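PDB 2ITM: xylulose kinase from Escherichia coli, which catalyses the ATP-dependent phosphorylation of D-xylulose to D-xylulose 5-phosphate and, less efficiently, of 1-deoxy-D-xylulose. Local coordinates for residues A[39-44]-A[93-98]; A[76-81]-A[125-130]; A[103-108]-A[121-126]; A[149-154]-A[164-169]. All coordinates share one frame; numbering follows the deposited sequence.

Contact 1 (A[39-44]-A[93-98]). With XUL (D-xylulose), chain C.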
loop_
_atom_site.group_PDB
_atom_site.type_symbol
_atom_site.label_atom_id
_atom_site.label_comp_id
_atom_site.label_asym_id
_atom_site.label_seq_id
_atom_site.Cartn_x
_atom_site.Cartn_y
_atom_site.Cartn_z
ATOM N N LEU A 39 13.259 22.638 -0.234
ATOM C CA LEU A 39 12.225 23.585 0.156
ATOM C C LEU A 39 12.340 24.938 -0.532
ATOM O O LEU A 39 11.553 25.827 -0.280
ATOM C CB LEU A 39 12.276 23.863 1.657
ATOM C CG LEU A 39 11.868 22.734 2.596
ATOM C CD1 LEU A 39 11.792 23.230 4.004
ATOM C CD2 LEU A 39 10.555 22.103 2.190
ATOM N N TRP A 40 13.332 25.096 -1.390
ATOM C CA TRP A 40 13.499 26.349 -2.097
ATOM C C TRP A 40 12.904 26.204 -3.477
ATOM O O TRP A 40 13.108 25.204 -4.161
ATOM C CB TRP A 40 14.929 26.842 -2.182
ATOM C CG TRP A 40 15.498 27.289 -0.892
ATOM C CD1 TRP A 40 15.237 26.782 0.334
ATOM C CD2 TRP A 40 16.450 28.327 -0.699
ATOM N NE1 TRP A 40 15.963 27.447 1.288
ATOM C CE2 TRP A 40 16.715 28.404 0.675
ATOM C CE3 TRP A 40 17.108 29.212 -1.553
ATOM C CZ2 TRP A 40 17.608 29.312 1.207
ATOM C CZ3 TRP A 40 17.980 30.112 -1.023
ATOM C CH2 TRP A 40 18.230 30.156 0.344
ATOM N N SER A 41 12.158 27.224 -3.869
ATOM C CA SER A 41 11.556 27.297 -5.180
ATOM C C SER A 41 11.655 28.726 -5.676
ATOM O O SER A 41 11.021 29.616 -5.134
ATOM C CB SER A 41 10.101 26.839 -5.123
ATOM O OG SER A 41 9.596 26.570 -6.409
ATOM N N GLU A 42 12.486 28.929 -6.696
ATOM C CA GLU A 42 12.829 30.269 -7.106
ATOM C C GLU A 42 12.808 30.400 -8.632
ATOM O O GLU A 42 13.005 29.442 -9.355
ATOM C CB GLU A 42 14.224 30.639 -6.598
ATOM C CG GLU A 42 14.301 30.842 -5.093
ATOM C CD GLU A 42 15.697 31.190 -4.643
ATOM O OE1 GLU A 42 16.638 30.920 -5.419
ATOM O OE2 GLU A 42 15.824 31.718 -3.559
ATOM N N GLN A 43 12.574 31.617 -9.093
ATOM C CA GLN A 43 12.770 31.965 -10.485
ATOM C C GLN A 43 13.428 33.324 -10.631
ATOM O O GLN A 43 13.302 34.187 -9.778
ATOM C CB GLN A 43 11.448 31.922 -11.248
ATOM C CG GLN A 43 10.976 30.533 -11.583
ATOM C CD GLN A 43 9.550 30.489 -12.080
ATOM O OE1 GLN A 43 9.163 29.560 -12.759
ATOM N NE2 GLN A 43 8.768 31.482 -11.724
ATOM N N ASP A 44 14.139 33.496 -11.730
ATOM C CA ASP A 44 14.753 34.781 -12.070
ATOM C C ASP A 44 13.763 35.650 -12.844
ATOM O O ASP A 44 13.317 35.297 -13.921
ATOM C CB ASP A 44 16.039 34.538 -12.859
ATOM C CG ASP A 44 16.528 35.761 -13.599
ATOM O OD1 ASP A 44 17.356 35.592 -14.508
ATOM O OD2 ASP A 44 16.168 36.919 -13.350
ATOM N N ALA A 93 13.258 35.487 -7.242
ATOM C CA ALA A 93 11.912 35.445 -6.710
ATOM C C ALA A 93 11.648 34.178 -5.910
ATOM O O ALA A 93 11.909 33.086 -6.362
ATOM C CB ALA A 93 10.889 35.623 -7.806
ATOM N N ILE A 94 11.134 34.353 -4.704
ATOM C CA ILE A 94 10.734 33.249 -3.862
ATOM C C ILE A 94 9.268 32.897 -4.070
ATOM O O ILE A 94 8.395 33.651 -3.679
ATOM C CB ILE A 94 10.965 33.611 -2.395
ATOM C CG1 ILE A 94 12.413 34.005 -2.155
ATOM C CG2 ILE A 94 10.530 32.491 -1.486
ATOM C CD1 ILE A 94 12.630 34.554 -0.827
ATOM N N LEU A 95 9.011 31.745 -4.675
ATOM C CA LEU A 95 7.695 31.437 -5.204
ATOM C C LEU A 95 6.662 30.926 -4.194
ATOM O O LEU A 95 6.975 30.658 -3.047
ATOM C CB LEU A 95 7.793 30.478 -6.378
ATOM C CG LEU A 95 8.835 30.765 -7.444
ATOM C CD1 LEU A 95 8.668 29.775 -8.562
ATOM C CD2 LEU A 95 8.700 32.190 -7.920
ATOM N N TRP A 96 5.430 30.786 -4.657
ATOM C CA TRP A 96 4.325 30.305 -3.849
ATOM C C TRP A 96 4.583 28.914 -3.297
ATOM O O TRP A 96 4.154 28.600 -2.207
ATOM C CB TRP A 96 3.035 30.296 -4.673
ATOM C CG TRP A 96 3.110 29.365 -5.806
ATOM C CD1 TRP A 96 3.658 29.606 -7.001
ATOM C CD2 TRP A 96 2.668 28.013 -5.832
ATOM N NE1 TRP A 96 3.577 28.496 -7.800
ATOM C CE2 TRP A 96 2.972 27.500 -7.095
ATOM C CE3 TRP A 96 2.040 27.177 -4.907
ATOM C CZ2 TRP A 96 2.669 26.203 -7.462
ATOM C CZ3 TRP A 96 1.740 25.901 -5.270
ATOM C CH2 TRP A 96 2.048 25.422 -6.538
ATOM N N ASN A 97 5.280 28.084 -4.060
ATOM C CA ASN A 97 5.576 26.722 -3.644
ATOM C C ASN A 97 6.923 26.542 -2.941
ATOM O O ASN A 97 7.392 25.431 -2.741
ATOM C CB ASN A 97 5.433 25.757 -4.813
ATOM C CG ASN A 97 6.296 26.129 -6.000
ATOM O OD1 ASN A 97 6.433 25.363 -6.931
ATOM N ND2 ASN A 97 6.859 27.304 -5.971
ATOM N N ASP A 98 7.525 27.658 -2.559
ATOM C CA ASP A 98 8.661 27.677 -1.653
ATOM C C ASP A 98 8.206 27.440 -0.216
ATOM O O ASP A 98 7.234 28.016 0.239
ATOM C CB ASP A 98 9.370 29.025 -1.771
ATOM C CG ASP A 98 10.770 29.022 -1.194
ATOM O OD1 ASP A 98 10.918 29.230 0.017
ATOM O OD2 ASP A 98 11.783 28.856 -1.889
HETATM C C1 XUL C . -2.622 29.695 -3.393
HETATM C C2 XUL C . -2.941 29.105 -4.757
HETATM C C3 XUL C . -2.517 29.856 -5.970
HETATM C C4 XUL C . -1.463 29.001 -6.622
HETATM C C5 XUL C . -0.624 29.762 -7.628
HETATM O O1 XUL C . -3.600 30.623 -3.003
HETATM O O2 XUL C . -3.071 27.707 -4.882
HETATM O O3 XUL C . -1.886 31.015 -5.508
HETATM O O4 XUL C . -0.658 28.563 -5.563
HETATM O O5 XUL C . -1.032 31.093 -7.641
#

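Contact 2 (A[76-81]-A[125-130]). With XUL (D-xylulose), chain C.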
loop_
_atom_site.group_PDB
_atom_site.type_symbol
_atom_site.label_atom_id
_atom_site.label_comp_id
_atom_site.label_asym_id
_atom_site.label_seq_id
_atom_site.Cartn_x
_atom_site.Cartn_y
_atom_site.Cartn_z
ATOM N N GLN A 76 0.823 33.639 -11.304
ATOM C CA GLN A 76 1.160 32.908 -10.104
ATOM C C GLN A 76 1.220 33.826 -8.889
ATOM O O GLN A 76 1.884 34.843 -8.898
ATOM C CB GLN A 76 2.470 32.132 -10.286
ATOM C CG GLN A 76 3.687 32.995 -10.532
ATOM C CD GLN A 76 5.002 32.263 -10.344
ATOM O OE1 GLN A 76 5.348 31.873 -9.248
ATOM N NE2 GLN A 76 5.738 32.103 -11.425
ATOM N N MET A 77 0.505 33.443 -7.851
ATOM C CA MET A 77 0.284 34.307 -6.711
ATOM C C MET A 77 1.469 34.259 -5.743
ATOM O O MET A 77 2.278 33.356 -5.805
ATOM C CB MET A 77 -1.017 33.923 -6.011
ATOM C CG MET A 77 -2.240 33.885 -6.929
ATOM S SD MET A 77 -3.686 33.152 -6.180
ATOM C CE MET A 77 -4.107 34.417 -5.045
ATOM N N HIS A 78 1.556 35.244 -4.857
ATOM C CA HIS A 78 2.369 35.142 -3.653
ATOM C C HIS A 78 3.893 35.170 -3.804
ATOM O O HIS A 78 4.605 35.059 -2.824
ATOM C CB HIS A 78 2.161 33.801 -2.968
ATOM C CG HIS A 78 0.732 33.476 -2.691
ATOM N ND1 HIS A 78 -0.089 34.295 -1.954
ATOM C CD2 HIS A 78 -0.018 32.411 -3.044
ATOM C CE1 HIS A 78 -1.283 33.750 -1.868
ATOM N NE2 HIS A 78 -1.268 32.609 -2.525
ATOM N N GLY A 79 4.378 35.274 -5.033
ATOM C CA GLY A 79 5.799 35.312 -5.311
ATOM C C GLY A 79 6.384 36.626 -4.827
ATOM O O GLY A 79 5.849 37.686 -5.090
ATOM N N ALA A 80 7.493 36.543 -4.109
ATOM C CA ALA A 80 8.169 37.726 -3.609
ATOM C C ALA A 80 9.293 38.231 -4.523
ATOM O O ALA A 80 10.358 37.639 -4.597
ATOM C CB ALA A 80 8.667 37.506 -2.217
ATOM N N THR A 81 9.032 39.331 -5.209
ATOM C CA THR A 81 10.043 40.010 -5.998
ATOM C C THR A 81 10.591 41.244 -5.285
ATOM O O THR A 81 9.879 42.207 -5.065
ATOM C CB THR A 81 9.486 40.397 -7.380
ATOM O OG1 THR A 81 8.826 39.284 -7.979
ATOM C CG2 THR A 81 10.603 40.736 -8.333
ATOM N N PRO A 125 3.664 29.470 4.390
ATOM C CA PRO A 125 5.030 29.804 4.002
ATOM C C PRO A 125 5.080 30.245 2.562
ATOM O O PRO A 125 6.005 30.933 2.173
ATOM C CB PRO A 125 5.765 28.481 4.156
ATOM C CG PRO A 125 5.012 27.753 5.128
ATOM C CD PRO A 125 3.582 28.165 5.048
ATOM N N GLY A 126 4.082 29.834 1.791
ATOM C CA GLY A 126 3.923 30.245 0.416
ATOM C C GLY A 126 3.527 31.698 0.260
ATOM O O GLY A 126 3.715 32.277 -0.796
ATOM N N PHE A 127 2.984 32.281 1.316
ATOM C CA PHE A 127 2.556 33.664 1.300
ATOM C C PHE A 127 3.720 34.630 1.420
ATOM O O PHE A 127 4.777 34.281 1.904
ATOM C CB PHE A 127 1.537 33.929 2.397
ATOM C CG PHE A 127 0.272 33.132 2.266
ATOM C CD1 PHE A 127 -0.638 33.084 3.301
ATOM C CD2 PHE A 127 -0.012 32.439 1.114
ATOM C CE1 PHE A 127 -1.787 32.361 3.192
ATOM C CE2 PHE A 127 -1.151 31.717 1.000
ATOM C CZ PHE A 127 -2.043 31.671 2.037
ATOM N N THR A 128 3.518 35.848 0.958
ATOM C CA THR A 128 4.606 36.773 0.703
ATOM C C THR A 128 5.262 37.266 2.001
ATOM O O THR A 128 6.473 37.305 2.119
ATOM C CB THR A 128 4.102 37.952 -0.137
ATOM O OG1 THR A 128 3.214 37.477 -1.147
ATOM C CG2 THR A 128 5.232 38.557 -0.922
ATOM N N ALA A 129 4.433 37.626 2.973
ATOM C CA ALA A 129 4.892 38.278 4.184
ATOM C C ALA A 129 5.979 37.536 4.968
ATOM O O ALA A 129 6.987 38.103 5.269
ATOM C CB ALA A 129 3.738 38.621 5.058
ATOM N N PRO A 130 5.763 36.267 5.286
ATOM C CA PRO A 130 6.775 35.495 5.974
ATOM C C PRO A 130 8.071 35.360 5.186
ATOM O O PRO A 130 9.131 35.257 5.781
ATOM C CB PRO A 130 6.136 34.131 6.180
ATOM C CG PRO A 130 5.069 34.067 5.216
ATOM C CD PRO A 130 4.589 35.438 4.978
HETATM C C1 XUL C . -2.622 29.695 -3.393
HETATM C C2 XUL C . -2.941 29.105 -4.757
HETATM C C3 XUL C . -2.517 29.856 -5.970
HETATM C C4 XUL C . -1.463 29.001 -6.622
HETATM C C5 XUL C . -0.624 29.762 -7.628
HETATM O O1 XUL C . -3.600 30.623 -3.003
HETATM O O2 XUL C . -3.071 27.707 -4.882
HETATM O O3 XUL C . -1.886 31.015 -5.508
HETATM O O4 XUL C . -0.658 28.563 -5.563
HETATM O O5 XUL C . -1.032 31.093 -7.641
#

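Contact 3 (A[103-108]-A[121-126])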
loop_
_atom_site.group_PDB
_atom_site.type_symbol
_atom_site.label_atom_id
_atom_site.label_comp_id
_atom_site.label_asym_id
_atom_site.label_seq_id
_atom_site.Cartn_x
_atom_site.Cartn_y
_atom_site.Cartn_z
ATOM N N GLN A 103 9.019 28.759 10.026
ATOM C CA GLN A 103 9.292 29.348 11.326
ATOM C C GLN A 103 8.764 30.771 11.398
ATOM O O GLN A 103 8.146 31.178 12.369
ATOM C CB GLN A 103 10.790 29.352 11.588
ATOM C CG GLN A 103 11.158 29.455 13.043
ATOM C CD GLN A 103 11.646 30.815 13.428
ATOM O OE1 GLN A 103 11.906 31.644 12.576
ATOM N NE2 GLN A 103 11.773 31.055 14.718
ATOM N N GLU A 104 9.018 31.510 10.332
ATOM C CA GLU A 104 8.597 32.885 10.206
ATOM C C GLU A 104 7.089 33.005 10.187
ATOM O O GLU A 104 6.544 33.999 10.641
ATOM C CB GLU A 104 9.182 33.493 8.937
ATOM C CG GLU A 104 10.627 33.919 9.070
ATOM C CD GLU A 104 11.597 32.762 9.014
ATOM O OE1 GLU A 104 11.231 31.696 8.512
ATOM O OE2 GLU A 104 12.730 32.926 9.469
ATOM N N CYS A 105 6.419 31.992 9.682
ATOM C CA CYS A 105 4.986 31.993 9.654
ATOM C C CYS A 105 4.447 32.030 11.088
ATOM O O CYS A 105 3.561 32.746 11.392
ATOM C CB CYS A 105 4.470 30.765 8.961
ATOM S SG CYS A 105 4.322 30.837 7.223
ATOM N N THR A 106 5.051 31.236 11.957
ATOM C CA THR A 106 4.660 31.151 13.354
ATOM C C THR A 106 4.994 32.423 14.064
ATOM O O THR A 106 4.227 32.940 14.802
ATOM C CB THR A 106 5.362 30.001 14.049
ATOM O OG1 THR A 106 5.159 28.793 13.342
ATOM C CG2 THR A 106 4.744 29.729 15.329
ATOM N N LEU A 107 6.182 32.925 13.808
ATOM C CA LEU A 107 6.609 34.160 14.425
ATOM C C LEU A 107 5.655 35.303 14.131
ATOM O O LEU A 107 5.299 36.047 14.971
ATOM C CB LEU A 107 7.978 34.522 13.943
ATOM C CG LEU A 107 8.999 34.878 14.980
ATOM C CD1 LEU A 107 10.120 35.568 14.311
ATOM C CD2 LEU A 107 8.387 35.705 16.066
ATOM N N LEU A 108 5.269 35.407 12.889
ATOM C CA LEU A 108 4.391 36.447 12.465
ATOM C C LEU A 108 3.051 36.396 13.129
ATOM O O LEU A 108 2.527 37.370 13.485
ATOM C CB LEU A 108 4.260 36.437 10.966
ATOM C CG LEU A 108 4.458 37.725 10.217
ATOM C CD1 LEU A 108 3.614 37.810 8.992
ATOM C CD2 LEU A 108 4.263 38.904 11.077
ATOM N N ASN A 121 -6.930 34.898 6.716
ATOM C CA ASN A 121 -6.217 33.684 6.386
ATOM C C ASN A 121 -5.349 33.174 7.513
ATOM O O ASN A 121 -4.895 33.933 8.350
ATOM C CB ASN A 121 -5.376 33.871 5.134
ATOM C CG ASN A 121 -6.210 34.029 3.912
ATOM O OD1 ASN A 121 -6.386 35.124 3.412
ATOM N ND2 ASN A 121 -6.750 32.937 3.438
ATOM N N LEU A 122 -5.117 31.874 7.507
ATOM C CA LEU A 122 -3.997 31.305 8.217
ATOM C C LEU A 122 -2.713 31.436 7.438
ATOM O O LEU A 122 -2.682 31.230 6.237
ATOM C CB LEU A 122 -4.260 29.844 8.566
ATOM C CG LEU A 122 -3.590 29.362 9.849
ATOM C CD1 LEU A 122 -4.607 28.969 10.892
ATOM C CD2 LEU A 122 -2.606 28.244 9.589
ATOM N N MET A 123 -1.651 31.770 8.152
ATOM C CA MET A 123 -0.394 32.114 7.539
ATOM C C MET A 123 0.282 30.880 6.978
ATOM O O MET A 123 0.380 29.860 7.637
ATOM C CB MET A 123 0.499 32.817 8.546
ATOM C CG MET A 123 1.736 33.427 7.955
ATOM S SD MET A 123 1.437 34.846 6.914
ATOM C CE MET A 123 0.858 36.004 8.129
ATOM N N MET A 124 0.720 30.979 5.735
ATOM C CA MET A 124 1.396 29.893 5.069
ATOM C C MET A 124 2.715 30.382 4.509
ATOM O O MET A 124 2.864 31.545 4.195
ATOM C CB MET A 124 0.544 29.363 3.932
ATOM C CG MET A 124 -0.843 28.967 4.343
ATOM S SD MET A 124 -0.921 27.310 5.021
ATOM C CE MET A 124 -1.012 26.347 3.525
ATOM N N PRO A 125 3.664 29.470 4.390
ATOM C CA PRO A 125 5.030 29.804 4.002
ATOM C C PRO A 125 5.080 30.245 2.562
ATOM O O PRO A 125 6.005 30.933 2.173
ATOM C CB PRO A 125 5.765 28.481 4.156
ATOM C CG PRO A 125 5.012 27.753 5.128
ATOM C CD PRO A 125 3.582 28.165 5.048
ATOM N N GLY A 126 4.082 29.834 1.791
ATOM C CA GLY A 126 3.923 30.245 0.416
ATOM C C GLY A 126 3.527 31.698 0.260
ATOM O O GLY A 126 3.715 32.277 -0.796
#

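Contact 4 (A[149-154]-A[164-169])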
loop_
_atom_site.group_PDB
_atom_site.type_symbol
_atom_site.label_atom_id
_atom_site.label_comp_id
_atom_site.label_asym_id
_atom_site.label_seq_id
_atom_site.Cartn_x
_atom_site.Cartn_y
_atom_site.Cartn_z
ATOM N N VAL A 149 8.590 45.592 -3.091
ATOM C CA VAL A 149 8.217 44.195 -3.188
ATOM C C VAL A 149 7.052 44.016 -4.172
ATOM O O VAL A 149 5.978 44.548 -3.975
ATOM C CB VAL A 149 7.831 43.634 -1.809
ATOM C CG1 VAL A 149 7.318 42.229 -1.913
ATOM C CG2 VAL A 149 8.997 43.708 -0.865
ATOM N N LEU A 150 7.303 43.270 -5.235
ATOM C CA LEU A 150 6.294 43.051 -6.254
ATOM C C LEU A 150 5.947 41.582 -6.393
ATOM O O LEU A 150 6.820 40.722 -6.392
ATOM C CB LEU A 150 6.732 43.614 -7.596
ATOM C CG LEU A 150 7.002 45.104 -7.721
ATOM C CD1 LEU A 150 7.415 45.415 -9.125
ATOM C CD2 LEU A 150 5.793 45.903 -7.330
ATOM N N LEU A 151 4.666 41.306 -6.523
ATOM C CA LEU A 151 4.234 40.019 -6.994
ATOM C C LEU A 151 4.680 39.802 -8.439
ATOM O O LEU A 151 5.067 40.723 -9.117
ATOM C CB LEU A 151 2.724 39.882 -6.833
ATOM C CG LEU A 151 2.202 39.911 -5.400
ATOM C CD1 LEU A 151 0.746 40.275 -5.348
ATOM C CD2 LEU A 151 2.428 38.568 -4.743
ATOM N N PRO A 152 4.641 38.569 -8.894
ATOM C CA PRO A 152 5.323 38.212 -10.137
ATOM C C PRO A 152 4.721 38.899 -11.366
ATOM O O PRO A 152 5.453 39.454 -12.163
ATOM C CB PRO A 152 5.161 36.687 -10.178
ATOM C CG PRO A 152 5.101 36.301 -8.751
ATOM C CD PRO A 152 4.328 37.364 -8.079
ATOM N N LYS A 153 3.403 38.877 -11.497
ATOM C CA LYS A 153 2.753 39.513 -12.630
ATOM C C LYS A 153 2.930 41.032 -12.599
ATOM O O LYS A 153 2.951 41.684 -13.627
ATOM C CB LYS A 153 1.284 39.145 -12.681
ATOM C CG LYS A 153 0.393 40.129 -11.974
ATOM C CD LYS A 153 -1.040 39.733 -12.042
ATOM C CE LYS A 153 -1.932 40.842 -11.538
ATOM N NZ LYS A 153 -1.626 41.286 -10.172
ATOM N N ASP A 154 3.054 41.564 -11.394
ATOM C CA ASP A 154 3.236 42.977 -11.177
ATOM C C ASP A 154 4.647 43.440 -11.527
ATOM O O ASP A 154 4.836 44.562 -11.957
ATOM C CB ASP A 154 2.849 43.362 -9.756
ATOM C CG ASP A 154 1.403 43.038 -9.440
ATOM O OD1 ASP A 154 0.571 43.083 -10.351
ATOM O OD2 ASP A 154 1.021 42.717 -8.319
ATOM N N PHE A 164 4.339 50.952 -10.799
ATOM C CA PHE A 164 4.249 50.027 -9.681
ATOM C C PHE A 164 2.798 49.871 -9.249
ATOM O O PHE A 164 2.253 50.733 -8.590
ATOM C CB PHE A 164 5.060 50.521 -8.472
ATOM C CG PHE A 164 6.525 50.734 -8.745
ATOM C CD1 PHE A 164 6.983 51.928 -9.255
ATOM C CD2 PHE A 164 7.446 49.747 -8.478
ATOM C CE1 PHE A 164 8.316 52.118 -9.502
ATOM C CE2 PHE A 164 8.781 49.943 -8.723
ATOM C CZ PHE A 164 9.214 51.122 -9.232
ATOM N N ALA A 165 2.182 48.753 -9.606
ATOM C CA ALA A 165 0.781 48.539 -9.307
ATOM C C ALA A 165 0.390 47.075 -9.152
ATOM O O ALA A 165 0.955 46.209 -9.784
ATOM C CB ALA A 165 -0.078 49.208 -10.326
ATOM N N SER A 166 -0.597 46.822 -8.303
ATOM C CA SER A 166 -1.237 45.525 -8.220
ATOM C C SER A 166 -2.760 45.606 -8.130
ATOM O O SER A 166 -3.317 46.677 -8.068
ATOM C CB SER A 166 -0.673 44.731 -7.040
ATOM O OG SER A 166 -0.992 43.370 -7.133
ATOM N N ASP A 167 -3.375 44.444 -8.094
ATOM C CA ASP A 167 -4.798 44.324 -7.876
ATOM C C ASP A 167 -5.126 43.693 -6.530
ATOM O O ASP A 167 -4.296 43.087 -5.916
ATOM C CB ASP A 167 -5.447 43.543 -9.009
ATOM C CG ASP A 167 -5.290 42.064 -8.854
ATOM O OD1 ASP A 167 -6.248 41.416 -8.449
ATOM O OD2 ASP A 167 -4.245 41.466 -9.118
ATOM N N MET A 168 -6.371 43.837 -6.106
ATOM C CA MET A 168 -6.817 43.370 -4.798
ATOM C C MET A 168 -6.712 41.839 -4.580
ATOM O O MET A 168 -6.491 41.371 -3.488
ATOM C CB MET A 168 -8.232 43.858 -4.512
ATOM C CG MET A 168 -8.382 45.373 -4.524
ATOM S SD MET A 168 -7.456 46.208 -3.243
ATOM C CE MET A 168 -7.923 47.875 -3.566
ATOM N N SER A 169 -6.895 41.067 -5.638
ATOM C CA SER A 169 -6.836 39.627 -5.551
ATOM C C SER A 169 -5.426 39.090 -5.346
ATOM O O SER A 169 -5.241 38.189 -4.574
ATOM C CB SER A 169 -7.536 38.961 -6.745
ATOM O OG SER A 169 -6.730 38.944 -7.896
HETATM O O HOH W 1 3.861 46.939 -11.058
#

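Contact 1 (A[39-44]-A[93-98])
With CG of Asp98 turned opposite its own backbone N (chi1 -163°), the carboxylate swings back to the chain at Ser41, whose OG is likewise rotated opposite its N (chi1 -165°) and comes to lie 2.9 Å from Asn97 ND2. Asp98 OD2 accepts a short, nearly straight hydrogen bond from Ser41 N (2.6 Å), which reaches it on the anti side and tilted out of the carboxylate plane; the same oxygen lies beside Trp40 CB. Farther along, the two segments pair as a short antiparallel ladder. Leu95 N donates to Ser41 O at 3.0 Å, and Gln43 with Ala93 is a hydrogen-bonded pair in which Gln43 N meets a lone pair of Ala93 O at 3.2 Å and Ala93 N returns a bond to Gln43 O. Between these bonds, Glu42 and Ile94 make the non-hydrogen-bonded pair, and Glu42 CA brings a C-H to Ala93 O at 3.1 Å. Leu95 lies across the side chain of Gln43 at roughly a right angle, its CG also resting on Ser41 O. The turn from Leu95 to Asp98, a type I turn closed by Asp98 N to Leu95 O, carries Trp96, with XUL O4 over one ring face and Asn97 CB on the other. Arg100 forms salt bridges to both Glu42 and Asp98, which probably offsets the like charges of these two buried carboxylates and favours their ionised forms beside the sugar-binding turn.

Contact 2 (A[76-81]-A[125-130])
One face of the His78 imidazole is met by CD2 of Phe127, 3.5 Å from CE1 of His78, while CB of Met77 covers the opposite face. The two rings run side by side with their planes 35° apart, neither stacked nor edge-to-face. A chi1 of -53° sets CG of His78 beside its backbone N and opposite the carbonyl carbon, and from there the ring reaches the sugar: NE2 and XUL O1 share a nearly straight hydrogen bond of 3.1 Å near the ring plane. ND1 is held by Gly173 O, so both nitrogens are engaged and the rotation of the ring is fixed. Replaced by an alanine, this residue would probably leave XUL O1 and Gly173 O without their mate and open a gap beside Phe127. Met77 N adds a second grip on the substrate, donating to XUL O5 at 2.8 Å. Thr128 splits its branches: OG1 makes a long bond of 3.3 Å to His78 O from above the carbonyl plane, and CG2 packs on Ala80 CB at 3.8 Å. Lys131 also donates to both His78 O and Gly126 O. The contact thus joins the substrate-binding loop between strands 70-75 and 81-83 to the start of helix 128-138, with helix 233-241 touching Met77.

Contact 3 (A[103-108]-A[121-126])
Cys105 pushes its thiol into the bend of the chain at Met124 and Pro125, where SG lies 3.2 Å from both Met124 C and Pro125 N, over the peptide unit that joins them. The same sulfur touches the proline ring at CD, 3.5 Å away, and on its other flank meets CG of Met123 at 3.7 Å, so that one small side chain is clasped by three consecutive residues of the loop. Its chi1 of -86° places SG opposite the carbonyl carbon and beside the backbone N, so that the thiol projects outward from the helix to the loop. Met123 supplies the second half of the contact. Its CG stands opposite the backbone N (chi1 -170°), but the chain then folds at both chi2 and chi3, and this double bend carries the methyl CE to CD1 of Leu108, one turn farther along the helix. That pair, at 3.4 Å, is tighter than ordinary carbon packing. The two side chains meet at a slant, and Met188 of helix 186-190 touches both. No hydrogen bond links 103-108 to 121-126; the interface is apolar, with sulfur in both of its main members. A polar tie lies just beyond, where Glu109 OE1 accepts from Met123 N, and Pro130 of the following helix packs against Met123 as well. This is helix-to-loop packing within the FGGY N-terminal domain: residues one helical turn apart on helix 102-111 receive the irregular connection from helix 115-119 to helix 128-138, on the flank of the sugar site.

Contact 4 (A[149-154]-A[164-169])
A buried salt-bridge network ties the first turn of helix 152-161 to strand 165-167, where that strand runs into helix 168-172. At its centre is Lys153, whose extended chain bends only at chi4 and so brings NZ between two carboxylates. NZ meets Asp167 OD2 nearly in line with the C-O bond at 2.8 Å, and reaches Asp154 OD1 on the syn side, also at 2.8 Å; Asp170 gives it a further acidic partner. Ser166 OG donates to the other oxygen of Asp154, OD2, in a bond modelled so short that its length is doubtful. Asp167 works in two directions: while OD2 holds the lysine, OD1 caps helix 168-172, taking Ser169 N at 2.9 Å from above the carboxylate plane and Ser169 OG on its syn lone pair. An asparagine in its place would probably weaken the hold on Lys153 by removing the negative charge opposite the ammonium group. At the far end Leu150 CD2 meets the edge of the Phe164 ring at 4.3 Å, and a water bridges Asp154 O and Ala165 N. Two successive strand-to-helix junctions are thereby joined, with Asp167 as a classic N-cap residue, in the FGGY N-terminal domain close to the substrate-binding loop.

From the N terminus, contact 1 opens at 39-44 and closes at 93-98, bringing strands 42-43 and 93-94 together around helix 45-62 and strand 70-75. Contact 2 starts inside that loop, at 76-81, and ends beyond it at 125-130, so the two cross; both border the sugar, and Ala80 probably hydrogen-bonds to Ile94. Contact 3 opens inside the loop of contact 2 and ends on the same part of the chain, sharing Pro125 and Gly126, and closes the short helical excursion after 103-108. Contact 4 follows in series as a tight local closure round helix 152-161, joined to contact 2 where Thr81 meets Leu150. Contacts 3 and 4 do not touch; contact 2 lies against both, linking them within one domain.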